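Side-chain contacts in GDP-L-fucose synthase (Campylobacter jejuni subsp. jejuni serotype O:2, PDB 7M13), which probably acts as an NADPH-dependent synthase of GDP-D-glycero-L-gluco-heptose, a nucleotide sugar for the capsular polysaccharide: residues A68-G73 with V77-D82; M150-N155 with I261-L266; A251-Y256 with S322-L327. All blocks are in the same frame, centred on the assembly; numbering follows the deposited sequence.

Contact 1. Residues A68-G73 with V77-D82. With NAP (NADP nicotinamide-adenine-dinucleotide phosphate), chain E.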
loop_
_atom_site.group_PDB
_atom_site.type_symbol
_atom_site.label_atom_id
_atom_site.label_comp_id
_atom_site.label_asym_id
_atom_site.label_seq_id
_atom_site.Cartn_x
_atom_site.Cartn_y
_atom_site.Cartn_z
ATOM N N ALA B 68 7.746 -10.655 -11.910
ATOM C CA ALA B 68 7.645 -9.477 -12.774
ATOM C C ALA B 68 7.617 -8.193 -11.939
ATOM O O ALA B 68 6.932 -8.152 -10.912
ATOM C CB ALA B 68 6.409 -9.584 -13.600
ATOM N N VAL B 69 8.340 -7.195 -12.382
ATOM C CA VAL B 69 8.502 -5.925 -11.638
ATOM C C VAL B 69 8.905 -4.821 -12.611
ATOM O O VAL B 69 9.540 -5.116 -13.628
ATOM C CB VAL B 69 9.511 -6.086 -10.490
ATOM C CG1 VAL B 69 10.952 -6.176 -11.004
ATOM C CG2 VAL B 69 9.366 -4.971 -9.487
ATOM N N LEU B 70 8.534 -3.583 -12.276
ATOM C CA LEU B 70 9.216 -2.368 -12.743
ATOM C C LEU B 70 10.221 -1.995 -11.676
ATOM O O LEU B 70 9.864 -1.527 -10.609
ATOM C CB LEU B 70 8.215 -1.237 -12.954
ATOM C CG LEU B 70 8.867 0.106 -13.251
ATOM C CD1 LEU B 70 9.717 0.042 -14.501
ATOM C CD2 LEU B 70 7.815 1.194 -13.372
ATOM N N PRO B 71 11.522 -2.269 -11.894
ATOM C CA PRO B 71 12.503 -2.060 -10.844
ATOM C C PRO B 71 12.858 -0.587 -10.641
ATOM O O PRO B 71 12.746 0.162 -11.560
ATOM C CB PRO B 71 13.748 -2.769 -11.387
ATOM C CG PRO B 71 13.582 -2.750 -12.873
ATOM C CD PRO B 71 12.089 -2.790 -13.148
ATOM N N CYS B 72 13.255 -0.234 -9.422
ATOM C CA CYS B 72 13.667 1.122 -9.020
ATOM C C CYS B 72 15.194 1.161 -8.962
ATOM O O CYS B 72 15.774 0.436 -8.130
ATOM C CB CYS B 72 13.063 1.449 -7.665
ATOM S SG CYS B 72 13.432 3.119 -7.091
ATOM N N GLY B 73 15.811 1.964 -9.818
ATOM C CA GLY B 73 17.277 2.144 -9.834
ATOM C C GLY B 73 17.665 3.604 -9.916
ATOM O O GLY B 73 16.779 4.450 -10.081
ATOM N N VAL B 77 14.915 6.782 -11.385
ATOM C CA VAL B 77 14.342 7.194 -10.072
ATOM C C VAL B 77 13.240 8.235 -10.296
ATOM O O VAL B 77 12.360 8.321 -9.448
ATOM C CB VAL B 77 15.421 7.686 -9.083
ATOM C CG1 VAL B 77 15.959 9.058 -9.451
ATOM C CG2 VAL B 77 14.911 7.686 -7.647
ATOM N N ALA B 78 13.208 8.944 -11.430
ATOM C CA ALA B 78 12.133 9.933 -11.714
ATOM C C ALA B 78 10.752 9.274 -11.850
ATOM O O ALA B 78 9.740 10.008 -11.742
ATOM C CB ALA B 78 12.467 10.719 -12.964
ATOM N N GLN B 79 10.694 7.976 -12.147
ATOM C CA GLN B 79 9.434 7.245 -12.440
ATOM C C GLN B 79 8.678 6.926 -11.133
ATOM O O GLN B 79 8.147 5.816 -10.986
ATOM C CB GLN B 79 9.745 5.997 -13.255
ATOM C CG GLN B 79 10.227 6.297 -14.674
ATOM C CD GLN B 79 10.317 5.066 -15.541
ATOM O OE1 GLN B 79 11.414 4.691 -15.969
ATOM N NE2 GLN B 79 9.187 4.410 -15.808
ATOM N N ARG B 80 8.506 7.920 -10.270
ATOM C CA ARG B 80 7.990 7.712 -8.900
ATOM C C ARG B 80 6.553 7.190 -8.950
ATOM O O ARG B 80 6.180 6.321 -8.158
ATOM C CB ARG B 80 8.020 9.045 -8.158
ATOM C CG ARG B 80 7.942 8.917 -6.658
ATOM C CD ARG B 80 8.304 10.256 -6.019
ATOM N NE ARG B 80 8.407 10.221 -4.571
ATOM C CZ ARG B 80 9.468 9.803 -3.910
ATOM N NH1 ARG B 80 10.518 9.350 -4.558
ATOM N NH2 ARG B 80 9.477 9.862 -2.604
ATOM N N ALA B 81 5.701 7.706 -9.820
ATOM C CA ALA B 81 4.305 7.226 -9.947
ATOM C C ALA B 81 4.300 5.824 -10.543
ATOM O O ALA B 81 3.513 4.978 -10.102
ATOM C CB ALA B 81 3.503 8.151 -10.843
ATOM N N ASP B 82 5.083 5.581 -11.592
ATOM C CA ASP B 82 5.088 4.283 -12.278
ATOM C C ASP B 82 5.470 3.195 -11.280
ATOM O O ASP B 82 4.898 2.108 -11.358
ATOM C CB ASP B 82 5.994 4.324 -13.502
ATOM C CG ASP B 82 5.695 5.417 -14.510
ATOM O OD1 ASP B 82 4.536 5.929 -14.522
ATOM O OD2 ASP B 82 6.653 5.761 -15.288
HETATM P PA NAP E . 13.969 -8.191 -13.670
HETATM O O1A NAP E . 13.951 -6.693 -13.602
HETATM O O2A NAP E . 15.249 -8.846 -14.128
HETATM O O5B NAP E . 12.838 -8.750 -14.605
HETATM C C5B NAP E . 11.493 -8.289 -14.480
HETATM C C4B NAP E . 10.707 -8.958 -15.563
HETATM O O4B NAP E . 9.324 -8.572 -15.383
HETATM C C3B NAP E . 11.103 -8.545 -16.996
HETATM O O3B NAP E . 11.379 -9.709 -17.768
HETATM C C2B NAP E . 9.900 -7.744 -17.482
HETATM O O2B NAP E . 9.605 -7.932 -18.867
HETATM C C1B NAP E . 8.766 -8.350 -16.662
HETATM N N9A NAP E . 7.649 -7.437 -16.548
HETATM C C8A NAP E . 7.632 -6.193 -15.995
HETATM N N7A NAP E . 6.495 -5.558 -16.148
HETATM C C5A NAP E . 5.712 -6.440 -16.862
HETATM C C6A NAP E . 4.398 -6.344 -17.352
HETATM N N6A NAP E . 3.628 -5.258 -17.227
HETATM N N1A NAP E . 3.925 -7.409 -18.037
HETATM C C2A NAP E . 4.708 -8.486 -18.191
HETATM N N3A NAP E . 5.962 -8.679 -17.780
HETATM C C4A NAP E . 6.410 -7.602 -17.122
HETATM O O3 NAP E . 13.575 -8.766 -12.232
HETATM P PN NAP E . 14.518 -9.425 -11.143
HETATM O O1N NAP E . 15.690 -8.542 -10.951
HETATM O O2N NAP E . 14.710 -10.834 -11.542
HETATM O O5D NAP E . 13.568 -9.343 -9.847
HETATM C C5D NAP E . 12.718 -10.415 -9.508
HETATM C C4D NAP E . 12.005 -10.049 -8.237
HETATM O O4D NAP E . 12.969 -9.900 -7.159
HETATM C C3D NAP E . 11.212 -8.736 -8.294
HETATM O O3D NAP E . 10.019 -8.828 -7.502
HETATM C C2D NAP E . 12.199 -7.767 -7.707
HETATM O O2D NAP E . 11.604 -6.566 -7.225
HETATM C C1D NAP E . 12.823 -8.595 -6.602
HETATM N N1N NAP E . 14.131 -8.037 -6.193
HETATM C C2N NAP E . 15.182 -7.952 -7.064
HETATM C C3N NAP E . 16.339 -7.356 -6.692
HETATM C C7N NAP E . 17.508 -7.224 -7.601
HETATM O O7N NAP E . 18.593 -6.823 -7.131
HETATM N N7N NAP E . 17.343 -7.551 -8.879
HETATM C C4N NAP E . 16.499 -6.861 -5.339
HETATM C C5N NAP E . 15.364 -7.022 -4.459
HETATM C C6N NAP E . 14.248 -7.509 -4.908
HETATM P P2B NAP E . 10.457 -7.149 -19.997
HETATM O O1X NAP E . 11.756 -7.903 -20.049
HETATM O O2X NAP E . 10.565 -5.733 -19.637
HETATM O O3X NAP E . 9.605 -7.321 -21.269
#

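Contact 2. Residues M150-N155 with I261-L266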
loop_
_atom_site.group_PDB
_atom_site.type_symbol
_atom_site.label_atom_id
_atom_site.label_comp_id
_atom_site.label_asym_id
_atom_site.label_seq_id
_atom_site.Cartn_x
_atom_site.Cartn_y
_atom_site.Cartn_z
ATOM N N MET B 150 -0.820 -7.943 0.940
ATOM C CA MET B 150 -1.831 -8.569 0.046
ATOM C C MET B 150 -1.746 -10.095 0.185
ATOM O O MET B 150 -2.811 -10.735 0.283
ATOM C CB MET B 150 -1.586 -8.177 -1.415
ATOM C CG MET B 150 -2.329 -6.923 -1.835
ATOM S SD MET B 150 -4.044 -7.261 -2.312
ATOM C CE MET B 150 -3.789 -8.181 -3.828
ATOM N N CYS B 151 -0.526 -10.651 0.192
ATOM C CA CYS B 151 -0.346 -12.105 0.326
ATOM C C CYS B 151 -0.893 -12.540 1.686
ATOM O O CYS B 151 -1.681 -13.491 1.792
ATOM C CB CYS B 151 1.115 -12.516 0.216
ATOM S SG CYS B 151 1.790 -12.399 -1.460
ATOM N N GLU B 152 -0.444 -11.887 2.757
ATOM C CA GLU B 152 -0.797 -12.305 4.117
ATOM C C GLU B 152 -2.306 -12.169 4.290
ATOM O O GLU B 152 -2.949 -13.025 4.982
ATOM C CB GLU B 152 -0.051 -11.440 5.118
ATOM C CG GLU B 152 -0.378 -11.742 6.555
ATOM C CD GLU B 152 0.377 -10.793 7.454
ATOM O OE1 GLU B 152 -0.054 -9.596 7.583
ATOM O OE2 GLU B 152 1.426 -11.245 7.993
ATOM N N SER B 153 -2.894 -11.084 3.787
ATOM C CA SER B 153 -4.341 -10.828 4.025
ATOM C C SER B 153 -5.202 -11.891 3.319
ATOM O O SER B 153 -6.215 -12.333 3.868
ATOM C CB SER B 153 -4.710 -9.448 3.572
ATOM O OG SER B 153 -3.952 -8.470 4.282
ATOM N N TYR B 154 -4.818 -12.320 2.124
ATOM C CA TYR B 154 -5.488 -13.441 1.410
ATOM C C TYR B 154 -5.338 -14.722 2.238
ATOM O O TYR B 154 -6.307 -15.499 2.417
ATOM C CB TYR B 154 -4.978 -13.589 -0.023
ATOM C CG TYR B 154 -5.741 -12.714 -0.984
ATOM C CD1 TYR B 154 -5.466 -11.372 -1.102
ATOM C CD2 TYR B 154 -6.877 -13.188 -1.626
ATOM C CE1 TYR B 154 -6.208 -10.559 -1.943
ATOM C CE2 TYR B 154 -7.632 -12.383 -2.457
ATOM C CZ TYR B 154 -7.313 -11.048 -2.603
ATOM O OH TYR B 154 -8.064 -10.194 -3.388
ATOM N N ASN B 155 -4.160 -14.936 2.805
ATOM C CA ASN B 155 -3.915 -16.168 3.585
ATOM C C ASN B 155 -4.873 -16.183 4.788
ATOM O O ASN B 155 -5.440 -17.228 5.147
ATOM C CB ASN B 155 -2.465 -16.215 4.043
ATOM C CG ASN B 155 -1.477 -16.381 2.890
ATOM O OD1 ASN B 155 -1.849 -16.696 1.740
ATOM N ND2 ASN B 155 -0.215 -16.148 3.193
ATOM N N ILE B 261 7.151 -24.766 2.944
ATOM C CA ILE B 261 6.757 -23.654 3.854
ATOM C C ILE B 261 5.347 -23.229 3.480
ATOM O O ILE B 261 5.134 -22.674 2.397
ATOM C CB ILE B 261 7.745 -22.487 3.781
ATOM C CG1 ILE B 261 9.154 -22.915 4.176
ATOM C CG2 ILE B 261 7.229 -21.357 4.670
ATOM C CD1 ILE B 261 10.183 -21.859 3.928
ATOM N N ASP B 262 4.411 -23.501 4.377
ATOM C CA ASP B 262 2.999 -23.133 4.230
ATOM C C ASP B 262 2.681 -22.006 5.217
ATOM O O ASP B 262 3.414 -21.792 6.180
ATOM C CB ASP B 262 2.130 -24.374 4.410
ATOM C CG ASP B 262 2.408 -25.439 3.347
ATOM O OD1 ASP B 262 2.461 -25.091 2.134
ATOM O OD2 ASP B 262 2.583 -26.628 3.722
ATOM N N PHE B 263 1.594 -21.291 4.999
ATOM C CA PHE B 263 1.225 -20.185 5.894
ATOM C C PHE B 263 1.112 -20.692 7.337
ATOM O O PHE B 263 1.558 -19.992 8.242
ATOM C CB PHE B 263 -0.072 -19.531 5.410
ATOM C CG PHE B 263 -0.453 -18.323 6.212
ATOM C CD1 PHE B 263 -1.604 -18.303 6.976
ATOM C CD2 PHE B 263 0.368 -17.205 6.241
ATOM C CE1 PHE B 263 -1.946 -17.191 7.718
ATOM C CE2 PHE B 263 0.009 -16.083 6.965
ATOM C CZ PHE B 263 -1.155 -16.083 7.699
ATOM N N LYS B 264 0.552 -21.894 7.540
ATOM C CA LYS B 264 0.415 -22.462 8.907
ATOM C C LYS B 264 1.788 -22.535 9.598
ATOM O O LYS B 264 1.827 -22.306 10.814
ATOM C CB LYS B 264 -0.320 -23.805 8.856
ATOM C CG LYS B 264 0.393 -24.915 8.107
ATOM C CD LYS B 264 -0.207 -26.287 8.395
ATOM C CE LYS B 264 0.724 -27.429 8.043
ATOM N NZ LYS B 264 0.237 -28.157 6.847
ATOM N N ASP B 265 2.887 -22.716 8.855
ATOM C CA ASP B 265 4.256 -22.783 9.444
ATOM C C ASP B 265 4.703 -21.403 9.929
ATOM O O ASP B 265 5.597 -21.315 10.788
ATOM C CB ASP B 265 5.257 -23.384 8.469
ATOM C CG ASP B 265 4.880 -24.788 8.007
ATOM O OD1 ASP B 265 4.478 -25.623 8.881
ATOM O OD2 ASP B 265 4.938 -25.057 6.797
ATOM N N LEU B 266 4.158 -20.335 9.347
ATOM C CA LEU B 266 4.608 -18.957 9.627
ATOM C C LEU B 266 3.834 -18.317 10.772
ATOM O O LEU B 266 4.239 -17.234 11.220
ATOM C CB LEU B 266 4.428 -18.143 8.337
ATOM C CG LEU B 266 5.260 -18.672 7.182
ATOM C CD1 LEU B 266 4.891 -17.969 5.883
ATOM C CD2 LEU B 266 6.744 -18.504 7.450
#

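Contact 3. Residues A251-Y256 with S322-L327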
loop_
_atom_site.group_PDB
_atom_site.type_symbol
_atom_site.label_atom_id
_atom_site.label_comp_id
_atom_site.label_asym_id
_atom_site.label_seq_id
_atom_site.Cartn_x
_atom_site.Cartn_y
_atom_site.Cartn_z
ATOM N N ALA B 251 16.362 -19.242 -6.617
ATOM C CA ALA B 251 15.501 -20.301 -7.175
ATOM C C ALA B 251 15.376 -21.433 -6.158
ATOM O O ALA B 251 14.272 -21.934 -5.899
ATOM C CB ALA B 251 16.057 -20.773 -8.485
ATOM N N ASP B 252 16.485 -21.833 -5.530
ATOM C CA ASP B 252 16.465 -22.945 -4.539
ATOM C C ASP B 252 15.508 -22.619 -3.391
ATOM O O ASP B 252 14.723 -23.496 -3.011
ATOM C CB ASP B 252 17.824 -23.242 -3.901
ATOM C CG ASP B 252 18.759 -24.059 -4.767
ATOM O OD1 ASP B 252 18.288 -24.535 -5.823
ATOM O OD2 ASP B 252 19.944 -24.223 -4.365
ATOM N N VAL B 253 15.597 -21.420 -2.812
ATOM C CA VAL B 253 14.750 -21.109 -1.627
ATOM C C VAL B 253 13.300 -20.932 -2.097
ATOM O O VAL B 253 12.394 -21.298 -1.369
ATOM C CB VAL B 253 15.240 -19.926 -0.754
ATOM C CG1 VAL B 253 15.231 -18.599 -1.491
ATOM C CG2 VAL B 253 14.469 -19.857 0.549
ATOM N N ALA B 254 13.086 -20.394 -3.296
ATOM C CA ALA B 254 11.712 -20.266 -3.826
ATOM C C ALA B 254 11.085 -21.640 -4.010
ATOM O O ALA B 254 9.926 -21.867 -3.588
ATOM C CB ALA B 254 11.731 -19.453 -5.094
ATOM N N ILE B 255 11.855 -22.597 -4.543
ATOM C CA ILE B 255 11.315 -23.966 -4.722
ATOM C C ILE B 255 11.181 -24.644 -3.354
ATOM O O ILE B 255 10.188 -25.336 -3.059
ATOM C CB ILE B 255 12.179 -24.773 -5.699
ATOM C CG1 ILE B 255 12.121 -24.154 -7.096
ATOM C CG2 ILE B 255 11.701 -26.214 -5.667
ATOM C CD1 ILE B 255 13.208 -24.623 -8.026
ATOM N N TYR B 256 12.140 -24.441 -2.455
ATOM C CA TYR B 256 12.027 -24.998 -1.094
ATOM C C TYR B 256 10.758 -24.491 -0.396
ATOM O O TYR B 256 10.063 -25.237 0.304
ATOM C CB TYR B 256 13.261 -24.632 -0.270
ATOM C CG TYR B 256 13.208 -25.165 1.125
ATOM C CD1 TYR B 256 13.688 -26.431 1.395
ATOM C CD2 TYR B 256 12.681 -24.420 2.173
ATOM C CE1 TYR B 256 13.614 -26.949 2.677
ATOM C CE2 TYR B 256 12.587 -24.935 3.449
ATOM C CZ TYR B 256 13.062 -26.208 3.695
ATOM O OH TYR B 256 13.003 -26.742 4.961
ATOM N N SER B 322 17.624 -15.464 10.080
ATOM C CA SER B 322 17.342 -16.466 11.139
ATOM C C SER B 322 16.027 -17.213 10.869
ATOM O O SER B 322 15.933 -18.437 11.090
ATOM C CB SER B 322 17.347 -15.838 12.516
ATOM O OG SER B 322 18.601 -15.227 12.783
ATOM N N LYS B 323 14.985 -16.531 10.369
ATOM C CA LYS B 323 13.664 -17.176 10.236
ATOM C C LYS B 323 13.724 -18.204 9.096
ATOM O O LYS B 323 13.281 -19.330 9.285
ATOM C CB LYS B 323 12.610 -16.098 10.010
ATOM C CG LYS B 323 11.206 -16.581 9.790
ATOM C CD LYS B 323 10.337 -15.352 9.491
ATOM C CE LYS B 323 8.862 -15.593 9.419
ATOM N NZ LYS B 323 8.210 -14.260 9.377
ATOM N N ILE B 324 14.300 -17.854 7.946
ATOM C CA ILE B 324 14.394 -18.865 6.865
ATOM C C ILE B 324 15.299 -19.993 7.305
ATOM O O ILE B 324 15.012 -21.134 6.970
ATOM C CB ILE B 324 14.772 -18.264 5.505
ATOM C CG1 ILE B 324 14.611 -19.301 4.384
ATOM C CG2 ILE B 324 16.148 -17.642 5.487
ATOM C CD1 ILE B 324 13.177 -19.738 4.093
ATOM N N HIS B 325 16.381 -19.710 8.015
ATOM C CA HIS B 325 17.232 -20.821 8.528
ATOM C C HIS B 325 16.406 -21.758 9.409
ATOM O O HIS B 325 16.538 -22.987 9.243
ATOM C CB HIS B 325 18.424 -20.279 9.304
ATOM C CG HIS B 325 19.388 -19.538 8.469
ATOM N ND1 HIS B 325 20.291 -18.692 9.053
ATOM C CD2 HIS B 325 19.595 -19.481 7.131
ATOM C CE1 HIS B 325 21.037 -18.156 8.115
ATOM N NE2 HIS B 325 20.632 -18.636 6.912
ATOM N N SER B 326 15.541 -21.224 10.258
ATOM C CA SER B 326 14.705 -21.993 11.213
ATOM C C SER B 326 13.704 -22.857 10.456
ATOM O O SER B 326 13.278 -23.902 10.977
ATOM C CB SER B 326 14.028 -21.062 12.198
ATOM O OG SER B 326 12.889 -20.410 11.643
ATOM N N LEU B 327 13.335 -22.420 9.243
ATOM C CA LEU B 327 12.334 -23.102 8.391
ATOM C C LEU B 327 13.038 -24.109 7.490
ATOM O O LEU B 327 12.309 -24.852 6.814
ATOM C CB LEU B 327 11.552 -22.069 7.585
ATOM C CG LEU B 327 10.595 -21.222 8.413
ATOM C CD1 LEU B 327 10.117 -20.015 7.630
ATOM C CD2 LEU B 327 9.393 -22.061 8.832
#

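Contact 1. Residues A68-G73 with V77-D82
Leu-70 reaches the beginning of helix 80-100 with one methyl group: its CD2 lies 3.6 Å from CB of Asp-82, and the two side chains meet at a slant. The reach follows from a first torsion of 172°, which sets CG opposite the backbone N. The same methyl also grazes the amide of Gln-79, with CD2 4.3 Å from NE2, so the methyl lies beside a polar pair. That pair is a hydrogen bond from Gln-79 NE2 to Asp-82 OD2, 2.9 Å long and fairly straight at 160°; the donor comes to the anti lone pair of OD2, and the acceptor lies near the amide plane. At the other end of the contact, CB of Val-77 stands 3.6 Å from the carbonyl O of Gly-73.

Further out, the carboxylate of Asp-82 turns to the second subunit, where Tyr-158 binds OD1 and Gln-157 binds OD2. Within the chain, Asn-87 of the helix accepts the backbone N-H of Leu-70, and Asn-76 holds Gly-73 and Pro-71. Just before Leu-70, Val-69 packs on the cofactor: its CG2 is 3.6 Å from O2D of the nicotinamide ribose, while its backbone N makes a weak bond of 3.4 Å to O4B of the adenine ribose. The segment 68-73 is thus the loop after strand 63-66 that passes along NADP in a Rossmann fold, before the chain enters a helix at the dimer interface.

Contact 2. Residues M150-N155 with I261-L266
The ring of Phe-263 carries Asn-155 on one face: CB of Asn-155 stands 3.5 Å from the ring centroid and only 6° off the normal, a CH-pi contact almost exactly over the centre. Beyond CB the amide leans over the rim, with ND2 3.3 Å from CD2 of Phe-263; amide and ring planes are 54° apart, so the two groups do not stack. Glu-152, one helical turn earlier, approaches the ring obliquely, its CG 4.4 Å from CE2 of Phe-263. A first torsion of -175° swings the phenyl opposite its backbone N and toward helix 138-158.

Both ends of the asparagine amide are engaged besides: OD1 meets Thr-160 OG1, and ND2 donates to the carbonyl of Phe-162, which should fix the rotation of the amide beside the ring. Glu-152 sends OE2 to Thr-275. Just before the short helix, the N-H of Asp-262 binds Asp-265 OD2 at 2.9 Å, nearly straight.

Another side of helix 138-158 packs on the second subunit, Met-150 on Ile-84 and Tyr-154 on Tyr-85 there. This fits the interface helix of the extended short-chain dehydrogenase fold, here backed by an aromatic side chain from helix 263-266.

Contact 3. Residues A251-Y256 with S322-L327
Val-253 and Ile-324 join a helix flanking the Rossmann sheet, 247-260, to the short helix 322-326 near the C-terminal end of the chain. The closest apolar approach lies between these two residues: CG2 of Val-253 is 3.8 Å from CD1 of Ile-324 and 3.9 Å from its CG1. Both branches are extended by their first torsions, since CG2 of Val-253 and CG1 of Ile-324 each lie opposite their own backbone N. The isoleucine then folds at its second torsion, 67°, and presents CD1 to the valine. Around this buried core Ile-277 supports Ile-324, while Ile-279 and Trp-329 touch Val-253; Ala-251 and Ala-254, on another side of helix 247-260, pack on helix 19-30.

Away from this core the two segments draw apart. The CA atoms of Tyr-256 and Leu-327 are 9.7 Å from each other, and the side chain of Leu-327 comes no nearer to 251-256 than 5.1 Å, from its CB to CE2 of Tyr-256, its end leading toward Ile-277 and Leu-266 instead. Ser-322, His-325 and Ser-326 occupy the solvent side of the short helix. Ser-326 folds back on its own turn, where OG donates a bond of 2.6 Å to the carbonyl O of Lys-323. Lys-323 itself extends away from helix 247-260, and its ammonium group binds the carbonyl of His-276.

The wider gap is spanned by the tyrosine. With CG opposite the backbone N, chi1 180°, its ring extends toward the second segment, and the carbonyl O of Leu-327 lies at the ring edge, near its plane. There Tyr-256 OH donates to Leu-327 O over 2.7 Å, lying in the carbonyl plane on a lone pair, with a C=O...O angle of 129°.

From the N terminus, contact 1 comes first and closes the short connection between strand 63-66 and helix 80-100; it is complete before either of the others begins. Contact 2 opens on helix 138-158, contact 3 opens on helix 247-260, and then 261-266 completes contact 2 before 322-327 completes contact 3, so these two cross. They also touch: CD1 of Ile-261 packs on CD1 of Ile-324 at 3.7 Å, and Leu-266 on Leu-327, tying the interface helix to the C-terminal region through segment 261-266. Contact 1 lies about 27 Å from each of the others, between centres, but shares with contact 2 the second subunit.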